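Local coordinates for BpsB (PgaB), Poly-beta-1,6-N-acetyl-D-glucosamine N-deacetylase (Bordetella bronchiseptica RB50, PDB 5BU6), which removes N-acetyl groups from poly-beta-1,6-N-acetyl-D-glucosamine as a family 4 carbohydrate esterase and is required for biofilm formation, at residues A[8-20]-A[249-263]. The protein carries 5 engineered substitutions. Residues are numbered along the deposited sequence; the frame is centred on the assembly and turned at random.
Sequences DDGLTFRVLSMHD and NTPDVALTQIRRSLV. Engineered in segment 8-20: Ser17 (natural residue Cys).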
loop_
_atom_site.group_PDB
_atom_site.type_symbol
_atom_site.label_atom_id
_atom_site.label_comp_id
_atom_site.label_asym_id
_atom_site.label_seq_id
_atom_site.Cartn_x
_atom_site.Cartn_y
_atom_site.Cartn_z
ATOM N N ASP A 8 -3.653 -6.702 -25.224
ATOM C CA ASP A 8 -2.727 -5.575 -25.329
ATOM C C ASP A 8 -3.402 -4.385 -25.994
ATOM O O ASP A 8 -3.388 -4.238 -27.211
ATOM C CB ASP A 8 -1.467 -5.968 -26.094
ATOM C CG ASP A 8 -0.321 -5.013 -25.838
ATOM O OD1 ASP A 8 0.309 -5.123 -24.758
ATOM O OD2 ASP A 8 -0.063 -4.149 -26.705
ATOM N N ASP A 9 -3.968 -3.524 -25.160
ATOM C CA ASP A 9 -4.941 -2.530 -25.588
ATOM C C ASP A 9 -4.572 -1.128 -25.119
ATOM O O ASP A 9 -5.377 -0.208 -25.207
ATOM C CB ASP A 9 -6.319 -2.902 -25.042
ATOM C CG ASP A 9 -6.279 -3.226 -23.546
ATOM O OD1 ASP A 9 -5.250 -2.910 -22.893
ATOM O OD2 ASP A 9 -7.264 -3.795 -23.029
ATOM N N GLY A 10 -3.363 -0.983 -24.586
ATOM C CA GLY A 10 -2.912 0.288 -24.038
ATOM C C GLY A 10 -3.644 0.732 -22.779
ATOM O O GLY A 10 -3.466 1.864 -22.333
ATOM N N LEU A 11 -4.460 -0.156 -22.210
ATOM C CA LEU A 11 -5.263 0.154 -21.017
ATOM C C LEU A 11 -5.156 -0.864 -19.877
ATOM O O LEU A 11 -5.214 -0.493 -18.709
ATOM C CB LEU A 11 -6.734 0.264 -21.388
ATOM C CG LEU A 11 -7.086 1.410 -22.337
ATOM C CD1 LEU A 11 -8.475 1.210 -22.885
ATOM C CD2 LEU A 11 -6.967 2.738 -21.612
ATOM N N THR A 12 -5.057 -2.147 -20.224
ATOM C CA THR A 12 -5.078 -3.205 -19.220
ATOM C C THR A 12 -3.704 -3.320 -18.589
ATOM O O THR A 12 -2.706 -3.366 -19.289
ATOM C CB THR A 12 -5.523 -4.544 -19.834
ATOM O OG1 THR A 12 -6.874 -4.420 -20.286
ATOM C CG2 THR A 12 -5.465 -5.673 -18.815
ATOM N N PHE A 13 -3.647 -3.332 -17.260
ATOM C CA PHE A 13 -2.354 -3.417 -16.584
ATOM C C PHE A 13 -2.359 -4.382 -15.392
ATOM O O PHE A 13 -3.422 -4.723 -14.845
ATOM C CB PHE A 13 -1.900 -2.025 -16.138
ATOM C CG PHE A 13 -2.808 -1.380 -15.129
ATOM C CD1 PHE A 13 -3.934 -0.667 -15.538
ATOM C CD2 PHE A 13 -2.533 -1.471 -13.764
ATOM C CE1 PHE A 13 -4.767 -0.070 -14.615
ATOM C CE2 PHE A 13 -3.374 -0.869 -12.830
ATOM C CZ PHE A 13 -4.480 -0.158 -13.254
ATOM N N ARG A 14 -1.172 -4.847 -15.026
ATOM C CA ARG A 14 -1.013 -5.661 -13.823
ATOM C C ARG A 14 -0.353 -4.821 -12.725
ATOM O O ARG A 14 0.288 -3.815 -13.015
ATOM C CB ARG A 14 -0.194 -6.922 -14.136
ATOM C CG ARG A 14 -0.944 -7.967 -14.973
ATOM C CD ARG A 14 -1.841 -8.835 -14.109
ATOM N NE ARG A 14 -2.567 -9.823 -14.901
ATOM C CZ ARG A 14 -3.237 -10.859 -14.398
ATOM N NH1 ARG A 14 -3.863 -11.683 -15.217
ATOM N NH2 ARG A 14 -3.283 -11.070 -13.085
ATOM N N VAL A 15 -0.562 -5.201 -11.465
ATOM C CA VAL A 15 0.081 -4.530 -10.327
ATOM C C VAL A 15 0.758 -5.612 -9.486
ATOM O O VAL A 15 0.176 -6.672 -9.228
ATOM C CB VAL A 15 -0.904 -3.735 -9.459
ATOM C CG1 VAL A 15 -0.185 -3.049 -8.294
ATOM C CG2 VAL A 15 -1.641 -2.686 -10.291
ATOM N N LEU A 16 1.988 -5.338 -9.075
ATOM C CA LEU A 16 2.787 -6.302 -8.350
ATOM C C LEU A 16 3.210 -5.668 -7.041
ATOM O O LEU A 16 3.958 -4.698 -7.028
ATOM C CB LEU A 16 3.992 -6.721 -9.209
ATOM C CG LEU A 16 4.831 -7.938 -8.846
ATOM C CD1 LEU A 16 3.993 -9.216 -8.873
ATOM C CD2 LEU A 16 6.034 -8.034 -9.779
ATOM N N SER A 17 2.698 -6.193 -5.938
ATOM C CA SER A 17 3.011 -5.651 -4.625
ATOM C C SER A 17 4.156 -6.478 -4.014
ATOM O O SER A 17 4.066 -7.693 -3.930
ATOM C CB SER A 17 1.759 -5.671 -3.755
ATOM O OG SER A 17 2.001 -5.190 -2.446
ATOM N N MET A 18 5.247 -5.820 -3.640
ATOM C CA MET A 18 6.464 -6.516 -3.241
ATOM C C MET A 18 6.666 -6.431 -1.737
ATOM O O MET A 18 6.604 -5.355 -1.161
ATOM C CB MET A 18 7.683 -5.928 -3.942
ATOM C CG MET A 18 8.344 -6.844 -4.920
ATOM S SD MET A 18 7.429 -6.868 -6.459
ATOM C CE MET A 18 7.447 -5.132 -6.886
ATOM N N HIS A 19 6.943 -7.569 -1.118
ATOM C CA HIS A 19 7.071 -7.638 0.337
ATOM C C HIS A 19 8.421 -8.275 0.675
ATOM O O HIS A 19 8.748 -9.345 0.165
ATOM C CB HIS A 19 5.891 -8.443 0.911
ATOM C CG HIS A 19 5.894 -8.584 2.402
ATOM N ND1 HIS A 19 5.500 -7.570 3.251
ATOM C CD2 HIS A 19 6.211 -9.636 3.197
ATOM C CE1 HIS A 19 5.588 -7.985 4.502
ATOM N NE2 HIS A 19 6.019 -9.234 4.498
ATOM N N ASP A 20 9.216 -7.601 1.491
ATOM C CA ASP A 20 10.496 -8.149 1.937
ATOM C C ASP A 20 10.213 -9.215 2.990
ATOM O O ASP A 20 9.592 -8.935 4.013
ATOM C CB ASP A 20 11.389 -7.034 2.496
ATOM C CG ASP A 20 12.811 -7.495 2.796
ATOM O OD1 ASP A 20 13.038 -8.684 3.114
ATOM O OD2 ASP A 20 13.714 -6.632 2.737
ATOM N N ASN A 249 -6.188 -5.641 -14.457
ATOM C CA ASN A 249 -7.002 -4.441 -14.368
ATOM C C ASN A 249 -7.441 -4.041 -15.753
ATOM O O ASN A 249 -6.784 -3.239 -16.419
ATOM C CB ASN A 249 -6.243 -3.314 -13.712
ATOM C CG ASN A 249 -5.919 -3.621 -12.281
ATOM O OD1 ASN A 249 -6.786 -3.546 -11.404
ATOM N ND2 ASN A 249 -4.682 -4.009 -12.036
ATOM N N THR A 250 -8.552 -4.623 -16.173
ATOM C CA THR A 250 -9.120 -4.353 -17.479
ATOM C C THR A 250 -9.867 -3.016 -17.403
ATOM O O THR A 250 -10.056 -2.481 -16.313
ATOM C CB THR A 250 -10.038 -5.515 -17.915
ATOM O OG1 THR A 250 -11.047 -5.724 -16.921
ATOM C CG2 THR A 250 -9.223 -6.798 -18.089
ATOM N N PRO A 251 -10.264 -2.452 -18.558
ATOM C CA PRO A 251 -10.906 -1.130 -18.532
ATOM C C PRO A 251 -12.180 -1.028 -17.688
ATOM O O PRO A 251 -12.513 0.074 -17.272
ATOM C CB PRO A 251 -11.239 -0.884 -20.014
ATOM C CG PRO A 251 -10.205 -1.632 -20.749
ATOM C CD PRO A 251 -9.952 -2.876 -19.936
ATOM N N ASP A 252 -12.885 -2.135 -17.456
ATOM C CA ASP A 252 -14.102 -2.094 -16.647
ATOM C C ASP A 252 -13.834 -2.060 -15.130
ATOM O O ASP A 252 -14.750 -1.833 -14.344
ATOM C CB ASP A 252 -14.997 -3.285 -16.980
ATOM C CG ASP A 252 -14.323 -4.612 -16.712
ATOM O OD1 ASP A 252 -13.118 -4.731 -17.016
ATOM O OD2 ASP A 252 -14.997 -5.532 -16.197
ATOM N N VAL A 253 -12.586 -2.287 -14.723
ATOM C CA VAL A 253 -12.218 -2.184 -13.312
ATOM C C VAL A 253 -12.026 -0.724 -12.916
ATOM O O VAL A 253 -11.166 -0.045 -13.474
ATOM C CB VAL A 253 -10.906 -2.945 -12.986
ATOM C CG1 VAL A 253 -10.572 -2.839 -11.481
ATOM C CG2 VAL A 253 -11.009 -4.406 -13.424
ATOM N N ALA A 254 -12.814 -0.242 -11.958
ATOM C CA ALA A 254 -12.648 1.133 -11.458
ATOM C C ALA A 254 -11.307 1.307 -10.779
ATOM O O ALA A 254 -10.810 0.367 -10.156
ATOM C CB ALA A 254 -13.773 1.500 -10.485
ATOM N N LEU A 255 -10.729 2.511 -10.854
ATOM C CA LEU A 255 -9.432 2.740 -10.220
ATOM C C LEU A 255 -9.548 2.729 -8.700
ATOM O O LEU A 255 -8.543 2.734 -8.009
ATOM C CB LEU A 255 -8.794 4.061 -10.691
ATOM C CG LEU A 255 -8.326 4.090 -12.151
ATOM C CD1 LEU A 255 -7.522 5.352 -12.413
ATOM C CD2 LEU A 255 -7.534 2.837 -12.582
ATOM N N THR A 256 -10.774 2.691 -8.181
ATOM C CA THR A 256 -10.981 2.555 -6.741
ATOM C C THR A 256 -10.812 1.109 -6.286
ATOM O O THR A 256 -10.717 0.840 -5.091
ATOM C CB THR A 256 -12.384 3.006 -6.332
ATOM O OG1 THR A 256 -13.337 2.250 -7.091
ATOM C CG2 THR A 256 -12.583 4.504 -6.601
ATOM N N GLN A 257 -10.798 0.182 -7.244
ATOM C CA GLN A 257 -10.768 -1.250 -6.944
ATOM C C GLN A 257 -9.623 -1.970 -7.648
ATOM O O GLN A 257 -9.784 -3.109 -8.108
ATOM C CB GLN A 257 -12.090 -1.915 -7.356
ATOM C CG GLN A 257 -13.342 -1.228 -6.863
ATOM C CD GLN A 257 -13.505 -1.344 -5.371
ATOM O OE1 GLN A 257 -13.132 -2.359 -4.770
ATOM N NE2 GLN A 257 -14.044 -0.296 -4.752
ATOM N N ILE A 258 -8.465 -1.330 -7.705
ATOM C CA ILE A 258 -7.318 -1.879 -8.427
ATOM C C ILE A 258 -6.852 -3.232 -7.847
ATOM O O ILE A 258 -6.693 -3.389 -6.633
ATOM C CB ILE A 258 -6.165 -0.861 -8.427
ATOM C CG1 ILE A 258 -6.547 0.372 -9.271
ATOM C CG2 ILE A 258 -4.883 -1.458 -8.983
ATOM C CD1 ILE A 258 -5.458 1.443 -9.252
ATOM N N ARG A 259 -6.669 -4.196 -8.743
ATOM C CA ARG A 259 -6.236 -5.547 -8.416
ATOM C C ARG A 259 -4.716 -5.658 -8.356
ATOM O O ARG A 259 -4.025 -5.049 -9.160
ATOM C CB ARG A 259 -6.776 -6.530 -9.465
ATOM C CG ARG A 259 -8.280 -6.538 -9.504
ATOM C CD ARG A 259 -8.819 -7.131 -10.784
ATOM N NE ARG A 259 -10.268 -7.242 -10.714
ATOM C CZ ARG A 259 -11.036 -7.617 -11.729
ATOM N NH1 ARG A 259 -10.493 -7.899 -12.906
ATOM N NH2 ARG A 259 -12.346 -7.695 -11.563
ATOM N N ARG A 260 -4.188 -6.450 -7.431
ATOM C CA ARG A 260 -2.754 -6.696 -7.457
ATOM C C ARG A 260 -2.387 -8.072 -6.949
ATOM O O ARG A 260 -3.169 -8.723 -6.248
ATOM C CB ARG A 260 -2.012 -5.642 -6.649
ATOM C CG ARG A 260 -2.201 -5.726 -5.191
ATOM C CD ARG A 260 -2.116 -4.298 -4.567
ATOM N NE ARG A 260 -2.364 -4.410 -3.137
ATOM C CZ ARG A 260 -1.477 -4.120 -2.193
ATOM N NH1 ARG A 260 -0.288 -3.635 -2.518
ATOM N NH2 ARG A 260 -1.799 -4.285 -0.920
ATOM N N SER A 261 -1.197 -8.501 -7.336
ATOM C CA SER A 261 -0.647 -9.781 -6.913
ATOM C C SER A 261 0.430 -9.476 -5.904
ATOM O O SER A 261 1.056 -8.428 -5.968
ATOM C CB SER A 261 -0.088 -10.564 -8.095
ATOM O OG SER A 261 -1.140 -10.961 -8.956
ATOM N N LEU A 262 0.633 -10.385 -4.967
ATOM C CA LEU A 262 1.574 -10.162 -3.895
ATOM C C LEU A 262 2.761 -11.079 -4.121
ATOM O O LEU A 262 2.580 -12.262 -4.385
ATOM C CB LEU A 262 0.899 -10.432 -2.550
ATOM C CG LEU A 262 1.656 -10.146 -1.257
ATOM C CD1 LEU A 262 2.070 -8.691 -1.191
ATOM C CD2 LEU A 262 0.783 -10.516 -0.070
ATOM N N VAL A 263 3.977 -10.552 -4.065
ATOM C CA VAL A 263 5.133 -11.444 -4.159
ATOM C C VAL A 263 6.199 -11.093 -3.109
ATOM O O VAL A 263 6.429 -9.935 -2.810
ATOM C CB VAL A 263 5.745 -11.420 -5.579
ATOM C CG1 VAL A 263 6.406 -10.100 -5.861
ATOM C CG2 VAL A 263 6.735 -12.555 -5.751
HETATM O O HOH W 1 -7.492 -0.746 -17.507
HETATM O O HOH W 2 -2.491 -9.500 -10.615
HETATM O O HOH W 3 -2.917 -6.972 -11.100
#
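Phe13 has its ring swung between its own backbone N and carbonyl carbon (chi1 63°), while Asn249 holds CG beside its backbone N (chi1 -65°); these torsions set Asn249 CB over one face of the Phe13 ring, 3.7 Å from its centroid in a CH-pi contact, with the amide beyond it near CE2, the ring and amide planes 22° apart. Leu255 CD2 comes up at the ring edge. The amide is fixed flat by three bonds: ND2 of Asn249 donates to Phe13 O (3.2 Å) and to Arg259 O, while its OD1 takes Arg259 N on a lone pair. Phe13 O also receives Asn249 N (2.9 Å), and Phe13 N returns a bond to Asn249 O, an antiparallel hydrogen-bonded pair forming a single bridge. Farther along, the chain leaving Ile258, whose CG2 packs on Val15 CG2 (3.7 Å), turns to run parallel with strand 14-20. Ser261 N donates to Val15 O, Ser17 N to Ser261 O (2.8 Å), Val263 N to Ser17 O and His19 N to Val263 O. On the Leu16 and Met18 face, Val263 CG1 meets Met18 SD at 3.4 Å; on the other, Arg260 NH1 lies 2.8 Å from OG of the engineered Ser17, at an angle too poor for a hydrogen bond, and its NE bonds Thr243 O. The side chain of His19 comes within about 6 Å of a bound nickel ion. Strand 77-83 pairs with the other edge of 14-20. First and last strands of the chain thus pair in parallel, consistent with the distorted (beta/alpha) barrel of family 4 carbohydrate esterases.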